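Local structure of 361aa long hypothetical D-aminopeptidase (Pyrococcus horikoshii, 2DRH) at residues V67-N75 with G252-I263; V205-T216 with E321-E329. The protein is of unproven function but probably acts as an aminopeptidase of the S58 (DmpA-like) peptidase family. All blocks are in the same frame, centred on the assembly; numbering follows the deposited sequence.

Contact 1: V67-N75 with G252-I263; sequences VLAGAFVMN and GRQLNRVAKRAI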
# COMPACT_ATOMS: atom_id res chain seq x y z
N VAL A 67 -8.81 19.45 -6.84
CA VAL A 67 -9.57 19.09 -5.65
C VAL A 67 -8.81 17.97 -4.96
O VAL A 67 -8.15 17.17 -5.62
CB VAL A 67 -11.01 18.60 -5.98
CG1 VAL A 67 -11.81 19.72 -6.67
CG2 VAL A 67 -10.96 17.36 -6.87
N LEU A 68 -8.87 17.93 -3.63
CA LEU A 68 -8.20 16.87 -2.89
C LEU A 68 -8.97 15.58 -3.15
O LEU A 68 -10.19 15.60 -3.26
CB LEU A 68 -8.18 17.20 -1.39
CG LEU A 68 -7.36 18.45 -1.04
CD1 LEU A 68 -7.38 18.69 0.46
CD2 LEU A 68 -5.92 18.27 -1.51
N ALA A 69 -8.26 14.46 -3.28
CA ALA A 69 -8.95 13.21 -3.58
C ALA A 69 -8.26 11.97 -3.04
O ALA A 69 -7.09 12.00 -2.65
CB ALA A 69 -9.11 13.08 -5.08
N GLY A 70 -9.01 10.86 -3.02
CA GLY A 70 -8.51 9.59 -2.54
C GLY A 70 -9.08 8.46 -3.38
O GLY A 70 -9.98 8.68 -4.19
N ALA A 71 -8.58 7.24 -3.19
CA ALA A 71 -9.08 6.11 -3.95
C ALA A 71 -8.69 4.77 -3.33
O ALA A 71 -7.70 4.68 -2.60
CB ALA A 71 -8.57 6.18 -5.37
N PHE A 72 -9.48 3.75 -3.62
CA PHE A 72 -9.23 2.41 -3.10
C PHE A 72 -9.52 1.34 -4.15
O PHE A 72 -10.58 1.32 -4.77
CB PHE A 72 -10.10 2.14 -1.88
CG PHE A 72 -10.03 0.71 -1.40
CD1 PHE A 72 -8.83 0.18 -0.91
CD2 PHE A 72 -11.16 -0.11 -1.44
CE1 PHE A 72 -8.76 -1.13 -0.47
CE2 PHE A 72 -11.09 -1.44 -1.00
CZ PHE A 72 -9.90 -1.94 -0.52
N VAL A 73 -8.55 0.46 -4.35
CA VAL A 73 -8.74 -0.63 -5.30
C VAL A 73 -9.14 -1.84 -4.47
O VAL A 73 -8.33 -2.35 -3.70
CB VAL A 73 -7.44 -0.95 -6.05
CG1 VAL A 73 -7.68 -2.10 -7.04
CG2 VAL A 73 -6.95 0.28 -6.80
N MET A 74 -10.40 -2.27 -4.60
CA MET A 74 -10.85 -3.45 -3.87
C MET A 74 -10.29 -4.67 -4.61
O MET A 74 -9.73 -5.58 -4.00
CB MET A 74 -12.38 -3.51 -3.82
CG MET A 74 -12.93 -4.81 -3.22
SD MET A 74 -12.40 -5.13 -1.52
CE MET A 74 -13.66 -6.24 -1.00
N ASN A 75 -10.46 -4.69 -5.93
CA ASN A 75 -9.93 -5.76 -6.75
C ASN A 75 -9.39 -5.13 -8.02
O ASN A 75 -10.13 -4.55 -8.81
CB ASN A 75 -11.00 -6.81 -7.08
CG ASN A 75 -10.41 -8.04 -7.78
OD1 ASN A 75 -9.39 -8.57 -7.35
ND2 ASN A 75 -11.06 -8.49 -8.84
N GLY A 252 -6.31 14.29 1.86
CA GLY A 252 -6.16 13.15 0.96
C GLY A 252 -6.30 11.84 1.71
O GLY A 252 -7.06 10.96 1.30
N ARG A 253 -5.60 11.72 2.83
CA ARG A 253 -5.64 10.50 3.64
C ARG A 253 -7.07 10.13 4.00
O ARG A 253 -7.47 8.97 3.88
CB ARG A 253 -4.82 10.69 4.92
CG ARG A 253 -4.93 9.51 5.89
CD ARG A 253 -4.22 9.85 7.19
NE ARG A 253 -4.74 11.10 7.73
CZ ARG A 253 -5.92 11.21 8.34
NH1 ARG A 253 -6.69 10.14 8.50
NH2 ARG A 253 -6.32 12.38 8.80
N GLN A 254 -7.83 11.12 4.44
CA GLN A 254 -9.22 10.91 4.83
C GLN A 254 -10.08 10.50 3.65
O GLN A 254 -11.03 9.73 3.80
CB GLN A 254 -9.79 12.20 5.46
CG GLN A 254 -9.14 12.55 6.78
CD GLN A 254 -9.75 13.79 7.42
OE1 GLN A 254 -9.70 14.89 6.85
NE2 GLN A 254 -10.33 13.62 8.61
N LEU A 255 -9.76 11.01 2.47
CA LEU A 255 -10.53 10.66 1.28
C LEU A 255 -10.22 9.21 0.86
O LEU A 255 -11.06 8.57 0.22
CB LEU A 255 -10.25 11.67 0.16
CG LEU A 255 -10.90 13.05 0.46
CD1 LEU A 255 -10.29 14.16 -0.38
CD2 LEU A 255 -12.40 12.96 0.21
N ASN A 256 -9.05 8.70 1.21
CA ASN A 256 -8.73 7.31 0.90
C ASN A 256 -9.62 6.46 1.80
O ASN A 256 -10.11 5.41 1.39
CB ASN A 256 -7.26 6.98 1.18
CG ASN A 256 -6.35 7.38 0.04
OD1 ASN A 256 -6.73 7.29 -1.13
ND2 ASN A 256 -5.13 7.79 0.37
N ARG A 257 -9.84 6.93 3.03
CA ARG A 257 -10.68 6.20 3.97
C ARG A 257 -12.11 6.16 3.44
O ARG A 257 -12.75 5.11 3.43
CB ARG A 257 -10.65 6.87 5.35
CG ARG A 257 -9.26 7.06 5.95
CD ARG A 257 -9.33 7.63 7.37
NE ARG A 257 -9.71 6.63 8.37
CZ ARG A 257 -10.21 6.91 9.57
NH1 ARG A 257 -10.41 8.18 9.93
NH2 ARG A 257 -10.50 5.93 10.42
N VAL A 258 -12.59 7.31 2.98
CA VAL A 258 -13.93 7.41 2.42
C VAL A 258 -14.09 6.44 1.24
O VAL A 258 -15.08 5.72 1.14
CB VAL A 258 -14.22 8.87 1.94
CG1 VAL A 258 -15.48 8.90 1.10
CG2 VAL A 258 -14.38 9.80 3.17
N ALA A 259 -13.11 6.42 0.35
CA ALA A 259 -13.17 5.53 -0.81
C ALA A 259 -13.42 4.08 -0.39
O ALA A 259 -14.22 3.37 -1.00
CB ALA A 259 -11.88 5.65 -1.62
N LYS A 260 -12.75 3.64 0.68
CA LYS A 260 -12.90 2.27 1.18
C LYS A 260 -14.31 1.93 1.66
O LYS A 260 -14.73 0.78 1.58
CB LYS A 260 -11.94 2.03 2.35
CG LYS A 260 -10.51 1.74 1.99
CD LYS A 260 -9.75 1.27 3.22
CE LYS A 260 -8.28 1.00 2.92
NZ LYS A 260 -7.57 0.57 4.15
N ARG A 261 -15.02 2.93 2.17
CA ARG A 261 -16.36 2.73 2.69
C ARG A 261 -17.37 2.43 1.59
O ARG A 261 -18.45 1.88 1.85
CB ARG A 261 -16.78 3.96 3.50
CG ARG A 261 -15.87 4.22 4.70
CD ARG A 261 -15.74 2.96 5.57
NE ARG A 261 -14.95 3.16 6.78
CZ ARG A 261 -13.63 3.27 6.81
NH1 ARG A 261 -12.92 3.20 5.70
NH2 ARG A 261 -13.02 3.45 7.97
N ALA A 262 -17.01 2.76 0.36
CA ALA A 262 -17.88 2.49 -0.77
C ALA A 262 -18.04 0.98 -0.94
O ALA A 262 -19.07 0.52 -1.44
CB ALA A 262 -17.28 3.10 -2.04
N ILE A 263 -17.04 0.22 -0.52
CA ILE A 263 -17.09 -1.23 -0.65
C ILE A 263 -18.14 -1.83 0.27
O ILE A 263 -18.67 -2.92 0.00
CB ILE A 263 -15.73 -1.87 -0.34
CG1 ILE A 263 -14.67 -1.25 -1.24
CG2 ILE A 263 -15.79 -3.38 -0.60
CD1 ILE A 263 -14.99 -1.35 -2.72
O HOH W 1 -7.89 3.66 0.33
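The F72 ring lies between K260 and its own chain. K260 CG sits over one face, a CH-pi contact 3.8 Å from the ring centroid and 22° off the normal. M74 N is above the opposite face, toward the rim. I263 comes to the edge, with CG1 3.6 Å from F72 CE2. F72 CG is anti to the backbone N (chi1 173°), which swings the ring along K260 and I263 of the helix. The K260 chain runs extended across the ring, and its NZ goes on to bond V73 O of the second subunit. I263 also meets M74: its CD1 touches M74 CB at 3.6 Å, and its CG2 reaches M74 CE. A259 CB packs against the backbone of A71 and F72. At the other end L255 CD1 lies against L68 CB at 3.8 Å. Between them G70 lets the helix come within 4.1 Å, measured from G70 CA to N256 CA. L255 CB and N256 OD1 both pack on the G70 backbone. Here N256 OD1 accepts A71 N at 2.8 Å, in the carbonyl plane and nearly straight (164°). A water donates to both A71 O and N256 O, and W87 of helix 83-89 also bonds A71 O. The helix thus packs closely on strand 65-73 of the sheet, and a side-chain amide and a water satisfy strand polar groups inside a largely apolar, buried interface.

Contact 2: V205-T216 with E321-E329; sequences VLSNFGRREDLT and EAIINSLLE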
# COMPACT_ATOMS: atom_id res chain seq x y z
N VAL A 205 -22.28 5.35 -9.79
CA VAL A 205 -21.65 4.07 -10.03
C VAL A 205 -21.87 3.57 -11.44
O VAL A 205 -22.86 3.91 -12.08
CB VAL A 205 -22.16 2.99 -9.05
CG1 VAL A 205 -21.97 3.45 -7.60
CG2 VAL A 205 -23.62 2.68 -9.34
N LEU A 206 -20.92 2.77 -11.91
CA LEU A 206 -20.99 2.15 -13.22
C LEU A 206 -20.96 0.68 -12.83
O LEU A 206 -19.91 0.15 -12.51
CB LEU A 206 -19.74 2.50 -14.05
CG LEU A 206 -19.59 1.81 -15.41
CD1 LEU A 206 -20.80 2.11 -16.27
CD2 LEU A 206 -18.31 2.26 -16.10
N SER A 207 -22.14 0.06 -12.81
CA SER A 207 -22.26 -1.33 -12.39
C SER A 207 -22.10 -2.31 -13.54
O SER A 207 -22.73 -2.16 -14.58
CB SER A 207 -23.61 -1.56 -11.72
OG SER A 207 -24.67 -1.36 -12.64
N ASN A 208 -21.28 -3.33 -13.32
CA ASN A 208 -21.05 -4.33 -14.35
C ASN A 208 -20.53 -5.60 -13.70
O ASN A 208 -19.58 -6.22 -14.19
CB ASN A 208 -20.03 -3.80 -15.37
CG ASN A 208 -19.83 -4.74 -16.55
OD1 ASN A 208 -20.77 -5.04 -17.29
ND2 ASN A 208 -18.60 -5.21 -16.72
N PHE A 209 -21.16 -6.00 -12.61
CA PHE A 209 -20.74 -7.19 -11.86
C PHE A 209 -21.89 -8.04 -11.35
O PHE A 209 -23.07 -7.74 -11.57
CB PHE A 209 -19.94 -6.75 -10.62
CG PHE A 209 -20.79 -6.10 -9.56
CD1 PHE A 209 -21.19 -4.76 -9.69
CD2 PHE A 209 -21.25 -6.82 -8.47
CE1 PHE A 209 -22.04 -4.16 -8.73
CE2 PHE A 209 -22.09 -6.24 -7.50
CZ PHE A 209 -22.49 -4.91 -7.64
N GLY A 210 -21.51 -9.11 -10.65
CA GLY A 210 -22.47 -9.99 -10.02
C GLY A 210 -23.15 -11.10 -10.78
O GLY A 210 -23.43 -11.00 -11.97
N ARG A 211 -23.40 -12.19 -10.04
CA ARG A 211 -24.10 -13.36 -10.56
C ARG A 211 -25.57 -13.05 -10.28
O ARG A 211 -25.88 -12.29 -9.36
CB ARG A 211 -23.70 -14.62 -9.78
CG ARG A 211 -22.41 -15.28 -10.21
CD ARG A 211 -21.96 -16.23 -9.11
NE ARG A 211 -21.20 -17.38 -9.60
CZ ARG A 211 -21.73 -18.38 -10.30
NH1 ARG A 211 -23.02 -18.38 -10.59
NH2 ARG A 211 -20.97 -19.39 -10.69
N ARG A 212 -26.47 -13.65 -11.04
CA ARG A 212 -27.89 -13.41 -10.86
C ARG A 212 -28.37 -13.62 -9.42
O ARG A 212 -29.08 -12.78 -8.86
CB ARG A 212 -28.71 -14.30 -11.81
CG ARG A 212 -30.22 -14.20 -11.62
CD ARG A 212 -30.73 -12.79 -11.88
NE ARG A 212 -30.66 -12.42 -13.30
CZ ARG A 212 -31.41 -12.98 -14.24
NH1 ARG A 212 -32.29 -13.92 -13.93
NH2 ARG A 212 -31.28 -12.59 -15.50
N GLU A 213 -27.96 -14.74 -8.82
CA GLU A 213 -28.37 -15.08 -7.47
C GLU A 213 -27.74 -14.31 -6.31
O GLU A 213 -28.16 -14.48 -5.17
CB GLU A 213 -28.18 -16.59 -7.22
CG GLU A 213 -26.91 -17.16 -7.84
CD GLU A 213 -26.92 -17.07 -9.36
OE1 GLU A 213 -27.90 -17.56 -9.97
OE2 GLU A 213 -25.97 -16.52 -9.93
N ASP A 214 -26.73 -13.48 -6.59
CA ASP A 214 -26.11 -12.72 -5.51
C ASP A 214 -26.95 -11.49 -5.14
O ASP A 214 -26.99 -11.09 -3.98
CB ASP A 214 -24.70 -12.26 -5.91
CG ASP A 214 -23.77 -13.42 -6.24
OD1 ASP A 214 -23.84 -14.47 -5.58
OD2 ASP A 214 -22.95 -13.25 -7.17
N LEU A 215 -27.62 -10.92 -6.13
CA LEU A 215 -28.43 -9.71 -5.95
C LEU A 215 -29.18 -9.63 -4.62
O LEU A 215 -30.05 -10.44 -4.30
CB LEU A 215 -29.41 -9.55 -7.12
CG LEU A 215 -30.27 -8.28 -7.15
CD1 LEU A 215 -29.39 -7.03 -7.05
CD2 LEU A 215 -31.08 -8.26 -8.43
N THR A 216 -28.82 -8.61 -3.84
CA THR A 216 -29.43 -8.37 -2.54
C THR A 216 -29.94 -6.93 -2.51
O THR A 216 -29.17 -5.99 -2.66
CB THR A 216 -28.39 -8.55 -1.43
OG1 THR A 216 -27.72 -9.80 -1.62
CG2 THR A 216 -29.06 -8.53 -0.06
N GLU A 321 -27.53 2.28 -2.67
CA GLU A 321 -28.70 2.68 -3.43
C GLU A 321 -28.31 2.98 -4.88
O GLU A 321 -29.04 2.62 -5.80
CB GLU A 321 -29.38 3.92 -2.82
CG GLU A 321 -30.84 4.06 -3.27
CD GLU A 321 -31.41 5.46 -3.08
OE1 GLU A 321 -31.28 6.03 -1.98
OE2 GLU A 321 -32.00 5.98 -4.05
N ALA A 322 -27.16 3.62 -5.08
CA ALA A 322 -26.71 3.96 -6.43
C ALA A 322 -26.62 2.71 -7.30
O ALA A 322 -26.94 2.75 -8.49
CB ALA A 322 -25.37 4.66 -6.38
N ILE A 323 -26.18 1.60 -6.71
CA ILE A 323 -26.06 0.35 -7.45
C ILE A 323 -27.45 -0.13 -7.85
O ILE A 323 -27.70 -0.46 -9.01
CB ILE A 323 -25.37 -0.75 -6.62
CG1 ILE A 323 -23.90 -0.38 -6.40
CG2 ILE A 323 -25.49 -2.11 -7.32
CD1 ILE A 323 -23.15 -1.30 -5.47
N ILE A 324 -28.37 -0.16 -6.89
CA ILE A 324 -29.73 -0.59 -7.17
C ILE A 324 -30.37 0.31 -8.24
O ILE A 324 -30.98 -0.20 -9.19
CB ILE A 324 -30.59 -0.58 -5.87
CG1 ILE A 324 -30.00 -1.55 -4.85
CG2 ILE A 324 -32.03 -0.94 -6.19
CD1 ILE A 324 -29.73 -2.95 -5.40
N ASN A 325 -30.22 1.62 -8.10
CA ASN A 325 -30.78 2.55 -9.07
C ASN A 325 -30.26 2.30 -10.48
O ASN A 325 -30.96 2.55 -11.46
CB ASN A 325 -30.48 4.01 -8.67
CG ASN A 325 -31.21 4.42 -7.41
OD1 ASN A 325 -32.35 4.02 -7.20
ND2 ASN A 325 -30.58 5.25 -6.58
N SER A 326 -29.03 1.80 -10.60
CA SER A 326 -28.46 1.51 -11.91
C SER A 326 -29.26 0.38 -12.56
O SER A 326 -29.34 0.28 -13.78
CB SER A 326 -26.98 1.11 -11.81
OG SER A 326 -26.83 -0.22 -11.34
N LEU A 327 -29.85 -0.47 -11.73
CA LEU A 327 -30.66 -1.58 -12.23
C LEU A 327 -32.08 -1.08 -12.51
O LEU A 327 -32.65 -1.37 -13.57
CB LEU A 327 -30.70 -2.72 -11.20
CG LEU A 327 -29.35 -3.33 -10.81
CD1 LEU A 327 -29.54 -4.33 -9.68
CD2 LEU A 327 -28.72 -4.02 -12.02
N LEU A 328 -32.64 -0.32 -11.58
CA LEU A 328 -33.98 0.23 -11.72
C LEU A 328 -34.11 1.19 -12.91
O LEU A 328 -35.18 1.31 -13.50
CB LEU A 328 -34.39 0.97 -10.44
CG LEU A 328 -34.71 0.13 -9.20
CD1 LEU A 328 -34.85 1.02 -7.97
CD2 LEU A 328 -35.98 -0.64 -9.45
N GLU A 329 -33.01 1.85 -13.25
CA GLU A 329 -33.01 2.81 -14.35
C GLU A 329 -32.65 2.21 -15.71
O GLU A 329 -32.89 2.82 -16.74
CB GLU A 329 -32.05 3.96 -14.04
CG GLU A 329 -32.44 4.82 -12.84
CD GLU A 329 -33.41 5.93 -13.20
OE1 GLU A 329 -34.51 5.63 -13.72
OE2 GLU A 329 -33.07 7.10 -12.97
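V205 packs on A322 at the apolar centre, where the end of strand 198-207 meets helix 309-328. Both methyls of V205 rest on A322. CG1 touches A322 CB at 3.8 Å, and CG2 rests on the helix backbone, 3.4 Å from A322 O. CG2 also faces I323 CG1. The other branch of I323, CG2, is anti to the backbone N and points to the F209 ring. It meets F209 CZ at 4.1 Å, and the two side chains cross at about a right angle. F209 and I323 both also touch I240 of the neighbouring strand and L266 of helix 252-268. Farther out, the chain returns toward the helix at L215. L215 CD1 and L327 CD1 meet tip to tip at 3.8 Å, and I324 CD1 lies near T216 O.

The polar link across the contact is between two serines. S207 OG donates to S326 OG at 2.8 Å. The chi1 of S326, 76°, places its hydroxyl between the backbone N and the carbonyl carbon, which faces it to S207. S326 OG also lies very close to I323 O of its own helix, too close for the bond to be taken at face value. Beyond the serines, each segment has its own polar edge. D214 OD2 takes R211 N from above the carboxylate plane, and T216 OG1 donates to D214 O. On the helix, N325 ND2 gives E321 OE2 a nearly straight bond (174°), and R190 pairs with E321 OE1. Apolar packing therefore dominates the buried interface, and one serine-serine hydrogen bond lets two buried hydroxyls meet within it.

Overall arrangement
From the N terminus, strand 65-73 comes first and takes part in contact 1. The chain then reaches strand 198-207 and the loop after it, the first half of contact 2. Helix 252-268 follows and closes contact 1 over 176 intervening residues. Helix 309-328 closes contact 2 over 104. The two loops cross, since their segments alternate along the chain. Both contacts lay a helix on the same mixed sheet, one at strand 65-73 and one at strand 198-207. Their centres are 21 Å apart and they do not touch, but the two helices pack together, as where V258 meets F312. Both contacts also reach the second subunit.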